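Adenosine kinase, putative (Trypanosoma brucei, PDB 3OTX) probably phosphorylates adenosine and related nucleoside analogues to their monophosphates with ATP and magnesium, a step of purine salvage. Local coordinates at residues Val10-Asn15 against Ile165-Gly170; Ala39-Glu44 against Leu136-Gly141; Leu193-Leu198 against Thr218-Ala223. The protein carries 1 engineered substitution. All coordinates share one frame; numbering follows the deposited sequence.

Contact 1 (Val10-Asn15 against Ile165-Gly170); sequences VYVQCN and IFYFSG. With AP5 (bis(adenosine)-5'-pentaphosphate), chain C.
Gln13 lies along the ring of Phe168, both side chains pointing the same way. Its CB sits over one face, 3.6 Å from the Phe168 ring centroid and 16° off the ring normal, which meets the geometry of a CH-pi contact. CG of Gln13 is anti to the backbone N (chi1 -179°), and the chain runs on extended, carrying the amide past the rim of the ring at CE2 and CZ with its plane turned 35° from the ring. CE1 of the same Phe168 ring also reaches the edge of the Tyr11 ring, 3.7 Å from Tyr11 CE2, while Phe166 meets Tyr11 obliquely, CD2 to CB of Tyr11 at 3.7 Å. Val12 and Tyr167 pack on the other face of the sheet, where Val12 CG1 meets Tyr167 CD2 at the ring edge.

A parallel backbone register fixes these pairs. Tyr11 N donates to Ile165 O at 2.8 Å and Tyr167 N to Tyr11 O at the same length, both nearly straight; Gln13 N to Tyr167 O is longer, and the link from Ser169 N to Gln13 O, 3.5 Å, is weak, as the strands diverge towards the nucleotide, their CA atoms 5.8 Å apart at Cys14 and Ser169. There Asn15 ND2 donates to N1B of the bound AP5 at 3.1 Å, and Asn15 is an observed adenosine-binding residue.

Farther out, helix 177-189 covers Phe166 and Phe168, helix 300-311 packs on Ile165 and Tyr167, and strand 86-89 continues the sheet beyond strand 10-13.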
loop_
_atom_site.group_PDB
_atom_site.type_symbol
_atom_site.label_atom_id
_atom_site.label_comp_id
_atom_site.label_asym_id
_atom_site.label_seq_id
_atom_site.Cartn_x
_atom_site.Cartn_y
_atom_site.Cartn_z
ATOM N N VAL A 10 -8.405 -12.239 2.592
ATOM C CA VAL A 10 -7.291 -11.329 2.679
ATOM C C VAL A 10 -7.542 -10.347 3.812
ATOM O O VAL A 10 -8.660 -9.812 3.956
ATOM C CB VAL A 10 -7.101 -10.576 1.330
ATOM C CG1 VAL A 10 -6.054 -9.492 1.481
ATOM C CG2 VAL A 10 -6.655 -11.554 0.214
ATOM N N TYR A 11 -6.514 -10.139 4.623
ATOM C CA TYR A 11 -6.527 -9.168 5.701
ATOM C C TYR A 11 -5.580 -8.060 5.329
ATOM O O TYR A 11 -4.393 -8.332 5.080
ATOM C CB TYR A 11 -6.020 -9.853 6.982
ATOM C CG TYR A 11 -5.933 -8.964 8.208
ATOM C CD1 TYR A 11 -6.968 -9.007 9.166
ATOM C CD2 TYR A 11 -4.826 -8.125 8.430
ATOM C CE1 TYR A 11 -6.926 -8.200 10.295
ATOM C CE2 TYR A 11 -4.770 -7.298 9.581
ATOM C CZ TYR A 11 -5.828 -7.347 10.493
ATOM O OH TYR A 11 -5.753 -6.559 11.623
ATOM N N VAL A 12 -6.074 -6.821 5.297
ATOM C CA VAL A 12 -5.226 -5.675 4.975
ATOM C C VAL A 12 -5.252 -4.695 6.133
ATOM O O VAL A 12 -6.323 -4.423 6.683
ATOM C CB VAL A 12 -5.788 -4.926 3.736
ATOM C CG1 VAL A 12 -5.023 -3.591 3.459
ATOM C CG2 VAL A 12 -5.789 -5.832 2.503
ATOM N N GLN A 13 -4.092 -4.138 6.485
ATOM C CA GLN A 13 -4.031 -3.123 7.547
ATOM C C GLN A 13 -3.181 -1.964 7.070
ATOM O O GLN A 13 -2.081 -2.148 6.497
ATOM C CB GLN A 13 -3.485 -3.743 8.851
ATOM C CG GLN A 13 -3.405 -2.748 10.037
ATOM C CD GLN A 13 -3.385 -3.421 11.400
ATOM O OE1 GLN A 13 -2.795 -2.888 12.372
ATOM N NE2 GLN A 13 -4.037 -4.555 11.506
ATOM N N CYS A 14 -3.696 -0.753 7.312
ATOM C CA CYS A 14 -2.979 0.457 6.914
ATOM C C CYS A 14 -3.651 1.637 7.646
ATOM O O CYS A 14 -4.358 1.457 8.667
ATOM C CB CYS A 14 -3.051 0.594 5.380
ATOM S SG CYS A 14 -1.985 1.858 4.647
ATOM N N ASN A 15 -3.386 2.835 7.141
ATOM C CA ASN A 15 -3.900 4.094 7.697
ATOM C C ASN A 15 -4.933 4.651 6.749
ATOM O O ASN A 15 -4.592 5.006 5.611
ATOM C CB ASN A 15 -2.735 5.084 7.779
ATOM C CG ASN A 15 -1.549 4.521 8.563
ATOM O OD1 ASN A 15 -1.741 3.929 9.619
ATOM N ND2 ASN A 15 -0.299 4.720 8.055
ATOM N N ILE A 165 -4.125 -14.609 3.760
ATOM C CA ILE A 165 -3.133 -13.685 3.198
ATOM C C ILE A 165 -3.230 -12.375 4.001
ATOM O O ILE A 165 -4.326 -11.851 4.177
ATOM C CB ILE A 165 -3.405 -13.409 1.693
ATOM C CG1 ILE A 165 -3.246 -14.665 0.847
ATOM C CG2 ILE A 165 -2.479 -12.289 1.183
ATOM C CD1 ILE A 165 -3.961 -14.603 -0.515
ATOM N N PHE A 166 -2.095 -11.910 4.513
ATOM C CA PHE A 166 -2.015 -10.729 5.361
ATOM C C PHE A 166 -1.126 -9.743 4.647
ATOM O O PHE A 166 0.020 -10.061 4.316
ATOM C CB PHE A 166 -1.432 -11.127 6.726
ATOM C CG PHE A 166 -2.302 -12.112 7.479
ATOM C CD1 PHE A 166 -2.268 -13.477 7.165
ATOM C CD2 PHE A 166 -3.173 -11.659 8.480
ATOM C CE1 PHE A 166 -3.064 -14.376 7.856
ATOM C CE2 PHE A 166 -3.993 -12.576 9.162
ATOM C CZ PHE A 166 -3.926 -13.919 8.849
ATOM N N TYR A 167 -1.674 -8.548 4.402
ATOM C CA TYR A 167 -0.924 -7.512 3.728
ATOM C C TYR A 167 -0.918 -6.262 4.587
ATOM O O TYR A 167 -1.995 -5.717 4.928
ATOM C CB TYR A 167 -1.536 -7.198 2.356
ATOM C CG TYR A 167 -0.952 -5.944 1.752
ATOM C CD1 TYR A 167 0.352 -5.933 1.263
ATOM C CD2 TYR A 167 -1.688 -4.775 1.722
ATOM C CE1 TYR A 167 0.896 -4.769 0.727
ATOM C CE2 TYR A 167 -1.151 -3.613 1.184
ATOM C CZ TYR A 167 0.132 -3.631 0.706
ATOM O OH TYR A 167 0.653 -2.473 0.177
ATOM N N PHE A 168 0.287 -5.798 4.903
ATOM C CA PHE A 168 0.467 -4.527 5.583
ATOM C C PHE A 168 1.263 -3.599 4.717
ATOM O O PHE A 168 2.227 -4.023 4.096
ATOM C CB PHE A 168 1.240 -4.718 6.886
ATOM C CG PHE A 168 0.393 -5.164 8.031
ATOM C CD1 PHE A 168 -0.342 -6.368 7.980
ATOM C CD2 PHE A 168 0.373 -4.421 9.198
ATOM C CE1 PHE A 168 -1.138 -6.778 9.068
ATOM C CE2 PHE A 168 -0.391 -4.838 10.299
ATOM C CZ PHE A 168 -1.152 -6.028 10.218
ATOM N N SER A 169 0.855 -2.329 4.659
ATOM C CA SER A 169 1.713 -1.338 4.023
ATOM C C SER A 169 2.919 -1.072 4.918
ATOM O O SER A 169 2.835 -1.172 6.151
ATOM C CB SER A 169 0.945 -0.043 3.810
ATOM O OG SER A 169 0.737 0.603 5.050
ATOM N N GLY A 170 4.036 -0.702 4.292
ATOM C CA GLY A 170 5.182 -0.242 5.052
ATOM C C GLY A 170 4.804 0.949 5.918
ATOM O O GLY A 170 5.360 1.148 6.983
HETATM P PA AP5 C . 5.384 1.923 -10.668
HETATM O O1A AP5 C . 5.636 3.304 -11.264
HETATM O O2A AP5 C . 6.629 1.071 -10.532
HETATM O O3A AP5 C . 4.706 1.972 -9.209
HETATM P PB AP5 C . 5.015 3.032 -8.031
HETATM O O1B AP5 C . 6.325 3.734 -8.216
HETATM O O2B AP5 C . 4.794 2.310 -6.747
HETATM O O3B AP5 C . 3.821 4.048 -8.311
HETATM P PG AP5 C . 3.560 5.564 -7.901
HETATM O O1G AP5 C . 2.623 6.130 -8.923
HETATM O O2G AP5 C . 4.797 6.434 -7.859
HETATM O O3G AP5 C . 2.810 5.349 -6.560
HETATM P PD AP5 C . 2.205 6.421 -5.512
HETATM O O1D AP5 C . 2.413 7.868 -5.920
HETATM O O2D AP5 C . 2.704 5.974 -4.167
HETATM O O3D AP5 C . 0.628 6.144 -5.685
HETATM P PE AP5 C . -0.229 5.021 -4.904
HETATM O O1E AP5 C . 0.579 3.758 -4.792
HETATM O O2E AP5 C . -1.614 4.926 -5.540
HETATM O O5F AP5 C . 4.230 1.230 -11.539
HETATM C C5F AP5 C . 3.646 -0.006 -11.128
HETATM C C4F AP5 C . 3.054 -0.692 -12.335
HETATM O O4F AP5 C . 2.144 0.193 -13.003
HETATM C C3F AP5 C . 4.060 -1.042 -13.427
HETATM O O3F AP5 C . 4.629 -2.301 -13.165
HETATM C C2F AP5 C . 3.244 -0.970 -14.686
HETATM O O2F AP5 C . 2.513 -2.159 -14.849
HETATM C C1F AP5 C . 2.244 0.148 -14.373
HETATM N N9A AP5 C . 2.694 1.494 -14.829
HETATM C C8A AP5 C . 3.120 2.553 -14.021
HETATM N N7A AP5 C . 3.416 3.601 -14.838
HETATM C C5A AP5 C . 3.174 3.238 -16.119
HETATM C C6A AP5 C . 3.255 3.898 -17.326
HETATM N N6A AP5 C . 3.544 5.200 -17.401
HETATM N N1A AP5 C . 2.910 3.226 -18.473
HETATM C C2A AP5 C . 2.461 1.915 -18.450
HETATM N N3A AP5 C . 2.373 1.270 -17.235
HETATM C C4A AP5 C . 2.697 1.919 -16.099
HETATM O O5J AP5 C . -0.368 5.629 -3.405
HETATM C C5J AP5 C . -1.040 6.861 -3.206
HETATM C C4J AP5 C . -1.692 6.730 -1.839
HETATM O O4J AP5 C . -0.703 6.785 -0.798
HETATM C C3J AP5 C . -2.628 7.891 -1.489
HETATM O O3J AP5 C . -3.970 7.420 -1.624
HETATM C C2J AP5 C . -2.257 8.273 -0.047
HETATM O O2J AP5 C . -3.382 8.414 0.813
HETATM C C1J AP5 C . -1.402 7.105 0.377
HETATM N N9B AP5 C . -0.476 7.421 1.474
HETATM C C8B AP5 C . 0.481 8.399 1.444
HETATM N N7B AP5 C . 1.087 8.396 2.660
HETATM C C5B AP5 C . 0.519 7.424 3.441
HETATM C C6B AP5 C . 0.761 6.989 4.749
HETATM N N6B AP5 C . 1.641 7.572 5.581
HETATM N N1B AP5 C . -0.052 5.990 5.209
HETATM C C2B AP5 C . -0.990 5.336 4.444
HETATM N N3B AP5 C . -1.259 5.795 3.171
HETATM C C4B AP5 C . -0.475 6.803 2.683
#

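Contact 2 (Ala39-Glu44 against Leu136-Gly141); sequences AILLSE and LVADLG. With AP5 (bis(adenosine)-5'-pentaphosphate), chain C.
Leu42 N reaches Ala138 O from well above the carbonyl plane, 45° out of it, although the N-H points almost straight at the oxygen (175°) and the length is 2.8 Å. The other two backbone bonds depart less from their carbonyl planes: Ile40 N to Leu136 O and Ala138 N to Ile40 O are both 2.9 Å, with donors more mildly tilted. Together they establish a parallel pairing of Ala39, Ile40 and Leu41 with Leu136, Val137 and Ala138, and the third bond carries it one residue past the end of strand 39-41.

On the face bearing Ile40, its CG1 occupies the position between the backbone N and the carbonyl carbon (chi1 61°), alongside Val137 CG2 at 3.9 Å. Val137 sends its other branch to Leu42, CG1 to CD1 at 3.8 Å, the two side chains crossing at a slant. Leu42 CD2 lies over the face of the Asp139 carboxylate, 3.6 Å from Asp139 CG. Helix 49-54 touches Leu42, Val137 and Asp139.

The face bearing Leu41 and Ala138 belongs to the nucleotide. Ala138 CB stands 3.6 Å from AP5 N7B, and Leu41 CD2 lies 3.7 Å from AP5 N6B. Leu136 CD1 approaches the ribose, and Leu140 the adenine. Methyl groups meet the adenine and ribose here by van der Waals contact and line one side of the adenosine end. Such a small sheet, with one face turned to the nucleoside, is the lid of the PfkB (ribokinase-like) fold, here set against bound AP5.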
loop_
_atom_site.group_PDB
_atom_site.type_symbol
_atom_site.label_atom_id
_atom_site.label_comp_id
_atom_site.label_asym_id
_atom_site.label_seq_id
_atom_site.Cartn_x
_atom_site.Cartn_y
_atom_site.Cartn_z
ATOM N N ALA A 39 6.731 11.092 -0.811
ATOM C CA ALA A 39 5.736 11.070 0.269
ATOM C C ALA A 39 6.457 11.352 1.578
ATOM O O ALA A 39 7.573 10.897 1.769
ATOM C CB ALA A 39 5.052 9.718 0.353
ATOM N N ILE A 40 5.819 12.120 2.457
ATOM C CA ILE A 40 6.325 12.369 3.816
ATOM C C ILE A 40 5.148 12.324 4.785
ATOM O O ILE A 40 3.983 12.279 4.363
ATOM C CB ILE A 40 6.995 13.738 3.935
ATOM C CG1 ILE A 40 6.004 14.894 3.629
ATOM C CG2 ILE A 40 8.266 13.829 3.059
ATOM C CD1 ILE A 40 6.538 16.292 4.149
ATOM N N LEU A 41 5.457 12.267 6.084
ATOM C CA LEU A 41 4.485 12.579 7.115
ATOM C C LEU A 41 4.463 14.078 7.359
ATOM O O LEU A 41 5.508 14.748 7.363
ATOM C CB LEU A 41 4.845 11.858 8.425
ATOM C CG LEU A 41 4.946 10.331 8.238
ATOM C CD1 LEU A 41 5.356 9.709 9.557
ATOM C CD2 LEU A 41 3.650 9.728 7.753
ATOM N N LEU A 42 3.259 14.614 7.575
ATOM C CA LEU A 42 3.127 16.023 7.903
ATOM C C LEU A 42 4.012 16.373 9.093
ATOM O O LEU A 42 4.009 15.661 10.106
ATOM C CB LEU A 42 1.680 16.335 8.249
ATOM C CG LEU A 42 1.423 17.769 8.694
ATOM C CD1 LEU A 42 1.428 18.645 7.470
ATOM C CD2 LEU A 42 0.053 17.815 9.374
ATOM N N SER A 43 4.790 17.440 8.947
ATOM C CA SER A 43 5.568 17.962 10.063
ATOM C C SER A 43 5.330 19.455 10.235
ATOM O O SER A 43 4.639 20.090 9.440
ATOM C CB SER A 43 7.053 17.703 9.833
ATOM O OG SER A 43 7.590 18.591 8.852
ATOM N N GLU A 44 5.912 20.038 11.287
ATOM C CA GLU A 44 5.787 21.429 11.567
ATOM C C GLU A 44 6.254 22.253 10.341
ATOM O O GLU A 44 5.697 23.279 10.067
ATOM C CB GLU A 44 6.628 21.760 12.805
ATOM C CG GLU A 44 6.516 23.187 13.282
ATOM C CD GLU A 44 5.166 23.507 13.905
ATOM O OE1 GLU A 44 4.352 22.574 14.128
ATOM O OE2 GLU A 44 4.938 24.706 14.168
ATOM N N LEU A 136 3.224 13.764 -1.795
ATOM C CA LEU A 136 2.193 13.374 -0.819
ATOM C C LEU A 136 2.618 13.770 0.579
ATOM O O LEU A 136 3.751 13.520 0.981
ATOM C CB LEU A 136 1.900 11.866 -0.868
ATOM C CG LEU A 136 1.822 11.226 -2.252
ATOM C CD1 LEU A 136 1.674 9.690 -2.140
ATOM C CD2 LEU A 136 0.658 11.865 -3.016
ATOM N N VAL A 137 1.710 14.413 1.309
ATOM C CA VAL A 137 1.961 14.803 2.706
ATOM C C VAL A 137 0.858 14.213 3.582
ATOM O O VAL A 137 -0.269 14.666 3.542
ATOM C CB VAL A 137 1.989 16.310 2.827
ATOM C CG1 VAL A 137 2.276 16.743 4.287
ATOM C CG2 VAL A 137 3.080 16.900 1.905
ATOM N N ALA A 138 1.185 13.189 4.365
ATOM C CA ALA A 138 0.155 12.420 5.101
ATOM C C ALA A 138 0.043 12.912 6.538
ATOM O O ALA A 138 1.049 12.916 7.277
ATOM C CB ALA A 138 0.512 10.922 5.089
ATOM N N ASP A 139 -1.167 13.326 6.933
ATOM C CA ASP A 139 -1.494 13.699 8.306
ATOM C C ASP A 139 -2.351 12.594 8.866
ATOM O O ASP A 139 -3.565 12.535 8.608
ATOM C CB ASP A 139 -2.216 15.042 8.280
ATOM C CG ASP A 139 -2.682 15.490 9.645
ATOM O OD1 ASP A 139 -2.336 14.837 10.647
ATOM O OD2 ASP A 139 -3.388 16.510 9.707
ATOM N N LEU A 140 -1.722 11.631 9.554
ATOM C CA LEU A 140 -2.440 10.425 9.947
ATOM C C LEU A 140 -3.667 10.646 10.838
ATOM O O LEU A 140 -4.599 9.849 10.764
ATOM C CB LEU A 140 -1.531 9.406 10.613
ATOM C CG LEU A 140 -0.386 8.824 9.766
ATOM C CD1 LEU A 140 0.231 7.526 10.394
ATOM C CD2 LEU A 140 -0.733 8.597 8.344
ATOM N N GLY A 141 -3.620 11.652 11.713
ATOM C CA GLY A 141 -4.758 11.897 12.610
ATOM C C GLY A 141 -5.136 10.622 13.356
ATOM O O GLY A 141 -4.273 9.949 13.962
HETATM P PA AP5 C . 5.384 1.923 -10.668
HETATM O O1A AP5 C . 5.636 3.304 -11.264
HETATM O O2A AP5 C . 6.629 1.071 -10.532
HETATM O O3A AP5 C . 4.706 1.972 -9.209
HETATM P PB AP5 C . 5.015 3.032 -8.031
HETATM O O1B AP5 C . 6.325 3.734 -8.216
HETATM O O2B AP5 C . 4.794 2.310 -6.747
HETATM O O3B AP5 C . 3.821 4.048 -8.311
HETATM P PG AP5 C . 3.560 5.564 -7.901
HETATM O O1G AP5 C . 2.623 6.130 -8.923
HETATM O O2G AP5 C . 4.797 6.434 -7.859
HETATM O O3G AP5 C . 2.810 5.349 -6.560
HETATM P PD AP5 C . 2.205 6.421 -5.512
HETATM O O1D AP5 C . 2.413 7.868 -5.920
HETATM O O2D AP5 C . 2.704 5.974 -4.167
HETATM O O3D AP5 C . 0.628 6.144 -5.685
HETATM P PE AP5 C . -0.229 5.021 -4.904
HETATM O O1E AP5 C . 0.579 3.758 -4.792
HETATM O O2E AP5 C . -1.614 4.926 -5.540
HETATM O O5F AP5 C . 4.230 1.230 -11.539
HETATM C C5F AP5 C . 3.646 -0.006 -11.128
HETATM C C4F AP5 C . 3.054 -0.692 -12.335
HETATM O O4F AP5 C . 2.144 0.193 -13.003
HETATM C C3F AP5 C . 4.060 -1.042 -13.427
HETATM O O3F AP5 C . 4.629 -2.301 -13.165
HETATM C C2F AP5 C . 3.244 -0.970 -14.686
HETATM O O2F AP5 C . 2.513 -2.159 -14.849
HETATM C C1F AP5 C . 2.244 0.148 -14.373
HETATM N N9A AP5 C . 2.694 1.494 -14.829
HETATM C C8A AP5 C . 3.120 2.553 -14.021
HETATM N N7A AP5 C . 3.416 3.601 -14.838
HETATM C C5A AP5 C . 3.174 3.238 -16.119
HETATM C C6A AP5 C . 3.255 3.898 -17.326
HETATM N N6A AP5 C . 3.544 5.200 -17.401
HETATM N N1A AP5 C . 2.910 3.226 -18.473
HETATM C C2A AP5 C . 2.461 1.915 -18.450
HETATM N N3A AP5 C . 2.373 1.270 -17.235
HETATM C C4A AP5 C . 2.697 1.919 -16.099
HETATM O O5J AP5 C . -0.368 5.629 -3.405
HETATM C C5J AP5 C . -1.040 6.861 -3.206
HETATM C C4J AP5 C . -1.692 6.730 -1.839
HETATM O O4J AP5 C . -0.703 6.785 -0.798
HETATM C C3J AP5 C . -2.628 7.891 -1.489
HETATM O O3J AP5 C . -3.970 7.420 -1.624
HETATM C C2J AP5 C . -2.257 8.273 -0.047
HETATM O O2J AP5 C . -3.382 8.414 0.813
HETATM C C1J AP5 C . -1.402 7.105 0.377
HETATM N N9B AP5 C . -0.476 7.421 1.474
HETATM C C8B AP5 C . 0.481 8.399 1.444
HETATM N N7B AP5 C . 1.087 8.396 2.660
HETATM C C5B AP5 C . 0.519 7.424 3.441
HETATM C C6B AP5 C . 0.761 6.989 4.749
HETATM N N6B AP5 C . 1.641 7.572 5.581
HETATM N N1B AP5 C . -0.052 5.990 5.209
HETATM C C2B AP5 C . -0.990 5.336 4.444
HETATM N N3B AP5 C . -1.259 5.795 3.171
HETATM C C4B AP5 C . -0.475 6.803 2.683
#

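Contact 3 (Leu193-Leu198 against Thr218-Ala223); sequences LFMINL and TDIIVA
Asp219 and Phe194 exchange backbone and side-chain hydrogen bonds at the start of the pairing. Phe194 N donates to Asp219 OD2 at 2.9 Å, almost straight (174°), using the anti lone pair of that oxygen. Asp219 CG lies beside its own backbone N (chi1 -53°), which brings the carboxylate back to the neighbouring strand, and the second oxygen, OD1, is held by Tyr255 OH. Phe194 O in turn accepts from Ile220 N at 3.2 Å and, weakly, from Asp219 N. The carboxylate thus takes the place of a main-chain acceptor where residue 219 has not yet entered strand 220-224.

Beyond it the main-chain bonds are regular and parallel: Ile196 N to Ile220 O, Val222 N to Ile196 O, and Leu198 N to Val222 O, all 2.9 to 3.0 Å. In one of the two deposited conformers of Asn197, ND2 also approaches Val222 O at 2.8 Å, a weak bond bent to 129° and therefore doubtful.

Apolar packing covers both faces. On one, Met195 runs beside Ile220 and its CG lies 3.9 Å from Ile220 CB; helix 300-311 covers Met195. On the other, Ile196 crosses Thr218 at about a right angle; Met195 and Ile196 each have two conformers, and this packing is that of one of them. Thr218 OG1 lies at the Phe194 ring edge, 3.7 Å from CD2, and is bonded to Val214 O. At the far end Leu198 CD1 rests on Ala223 CB at 3.7 Å.

Two neighbouring parallel strands joined through helices 201-206 and 208-214 form a beta-alpha-beta crossover, the repeating element of the Rossmann-like alpha/beta domain in the ribokinase family; strand 220-224 ends at Asn224, a residue seen to bind ADP.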
loop_
_atom_site.group_PDB
_atom_site.type_symbol
_atom_site.label_atom_id
_atom_site.label_comp_id
_atom_site.label_asym_id
_atom_site.label_seq_id
_atom_site.Cartn_x
_atom_site.Cartn_y
_atom_site.Cartn_z
ATOM N N LEU A 193 0.185 -16.421 4.514
ATOM C CA LEU A 193 1.247 -15.618 3.926
ATOM C C LEU A 193 1.224 -14.227 4.479
ATOM O O LEU A 193 0.157 -13.644 4.635
ATOM C CB LEU A 193 1.044 -15.522 2.417
ATOM C CG LEU A 193 1.739 -16.760 1.862
ATOM C CD1 LEU A 193 0.850 -17.563 0.936
ATOM C CD2 LEU A 193 3.089 -16.395 1.266
ATOM N N PHE A 194 2.398 -13.689 4.770
ATOM C CA PHE A 194 2.531 -12.308 5.189
ATOM C C PHE A 194 3.293 -11.527 4.151
ATOM O O PHE A 194 4.375 -11.951 3.724
ATOM C CB PHE A 194 3.247 -12.201 6.539
ATOM C CG PHE A 194 3.168 -10.818 7.126
ATOM C CD1 PHE A 194 2.068 -10.445 7.897
ATOM C CD2 PHE A 194 4.139 -9.872 6.829
ATOM C CE1 PHE A 194 1.963 -9.170 8.415
ATOM C CE2 PHE A 194 4.040 -8.560 7.345
ATOM C CZ PHE A 194 2.927 -8.207 8.114
ATOM N N MET A 195 2.726 -10.386 3.752
ATOM C CA MET A 195 3.281 -9.568 2.684
ATOM C C MET A 195 3.348 -8.124 3.134
ATOM O O MET A 195 2.424 -7.633 3.778
ATOM C CB MET A 195 2.398 -9.644 1.441
ATOM C CG MET A 195 1.927 -11.032 1.084
ATOM S SD MET A 195 0.774 -10.924 -0.275
ATOM C CE MET A 195 1.699 -9.845 -1.352
ATOM N N ILE A 196 4.428 -7.450 2.771
ATOM C CA ILE A 196 4.552 -6.013 3.032
ATOM C C ILE A 196 4.968 -5.287 1.775
ATOM O O ILE A 196 5.628 -5.880 0.892
ATOM C CB ILE A 196 5.584 -5.690 4.125
ATOM C CG1 ILE A 196 6.962 -6.284 3.813
ATOM C CG2 ILE A 196 5.108 -6.141 5.450
ATOM C CD1 ILE A 196 7.956 -6.050 4.913
ATOM N N ASN A 197 4.585 -4.021 1.669
ATOM C CA ASN A 197 5.145 -3.128 0.669
ATOM C C ASN A 197 6.107 -2.200 1.390
ATOM O O ASN A 197 5.839 -1.823 2.507
ATOM C CB ASN A 197 4.002 -2.353 -0.004
ATOM C CG ASN A 197 4.488 -1.272 -0.963
ATOM O OD1 ASN A 197 4.185 -0.110 -0.776
ATOM N ND2 ASN A 197 5.241 -1.656 -1.974
ATOM N N LEU A 198 7.188 -1.801 0.736
ATOM C CA LEU A 198 8.126 -0.874 1.362
ATOM C C LEU A 198 7.613 0.561 1.490
ATOM O O LEU A 198 8.143 1.329 2.297
ATOM C CB LEU A 198 9.471 -0.927 0.631
ATOM C CG LEU A 198 10.193 -2.282 0.697
ATOM C CD1 LEU A 198 11.599 -2.139 0.109
ATOM C CD2 LEU A 198 10.255 -2.780 2.166
ATOM N N THR A 218 8.285 -11.923 6.984
ATOM C CA THR A 218 7.672 -11.464 5.747
ATOM C C THR A 218 7.986 -12.444 4.627
ATOM O O THR A 218 9.160 -12.646 4.273
ATOM C CB THR A 218 8.135 -10.050 5.401
ATOM O OG1 THR A 218 7.736 -9.148 6.458
ATOM C CG2 THR A 218 7.475 -9.578 4.099
ATOM N N ASP A 219 6.942 -13.073 4.085
ATOM C CA ASP A 219 7.130 -13.924 2.913
ATOM C C ASP A 219 7.338 -13.132 1.610
ATOM O O ASP A 219 8.287 -13.429 0.866
ATOM C CB ASP A 219 5.964 -14.876 2.767
ATOM C CG ASP A 219 5.702 -15.650 4.035
ATOM O OD1 ASP A 219 6.543 -16.477 4.429
ATOM O OD2 ASP A 219 4.660 -15.445 4.651
ATOM N N ILE A 220 6.506 -12.115 1.340
ATOM C CA ILE A 220 6.607 -11.427 0.067
ATOM C C ILE A 220 6.863 -9.945 0.364
ATOM O O ILE A 220 6.139 -9.321 1.127
ATOM C CB ILE A 220 5.329 -11.607 -0.773
ATOM C CG1 ILE A 220 5.013 -13.105 -0.956
ATOM C CG2 ILE A 220 5.467 -10.872 -2.102
ATOM C CD1 ILE A 220 4.162 -13.415 -2.172
ATOM N N ILE A 221 7.925 -9.425 -0.236
ATOM C CA ILE A 221 8.261 -8.031 -0.138
ATOM C C ILE A 221 8.012 -7.414 -1.505
ATOM O O ILE A 221 8.547 -7.887 -2.507
ATOM C CB ILE A 221 9.735 -7.827 0.199
ATOM C CG1 ILE A 221 10.094 -8.504 1.546
ATOM C CG2 ILE A 221 10.064 -6.315 0.175
ATOM C CD1 ILE A 221 11.581 -8.637 1.798
ATOM N N VAL A 222 7.196 -6.358 -1.536
ATOM C CA VAL A 222 6.847 -5.687 -2.796
ATOM C C VAL A 222 7.328 -4.233 -2.677
ATOM O O VAL A 222 7.200 -3.609 -1.614
ATOM C CB VAL A 222 5.322 -5.739 -3.033
ATOM C CG1 VAL A 222 4.932 -5.004 -4.331
ATOM C CG2 VAL A 222 4.864 -7.184 -3.139
ATOM N N ALA A 223 7.937 -3.703 -3.744
ATOM C CA ALA A 223 8.355 -2.299 -3.762
ATOM C C ALA A 223 8.491 -1.812 -5.187
ATOM O O ALA A 223 8.339 -2.573 -6.113
ATOM C CB ALA A 223 9.672 -2.124 -3.054
#

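In the fold
From the N terminus, strand 10-13 enters the large sheet; the chain then crosses to the small sheet, returns to the large one for strands 86-89, 91-92 and 111-116, and comes back to close contact 2, a loop of 91 residues between 39-44 and 136-141. That loop falls wholly within the longer one of 149 residues that contact 1 completes when strand 165-169 returns beside strand 10-13. Contact 3 follows in series and closes a loop of 19 residues. Contacts 1 and 3 share the large sheet, since strands 165-169 and 193-197 are neighbours in it. Contact 2 lies across the nucleotide, its centre about 20 Å from that of contact 1; both touch AP5, and Asn15 packs against Leu140.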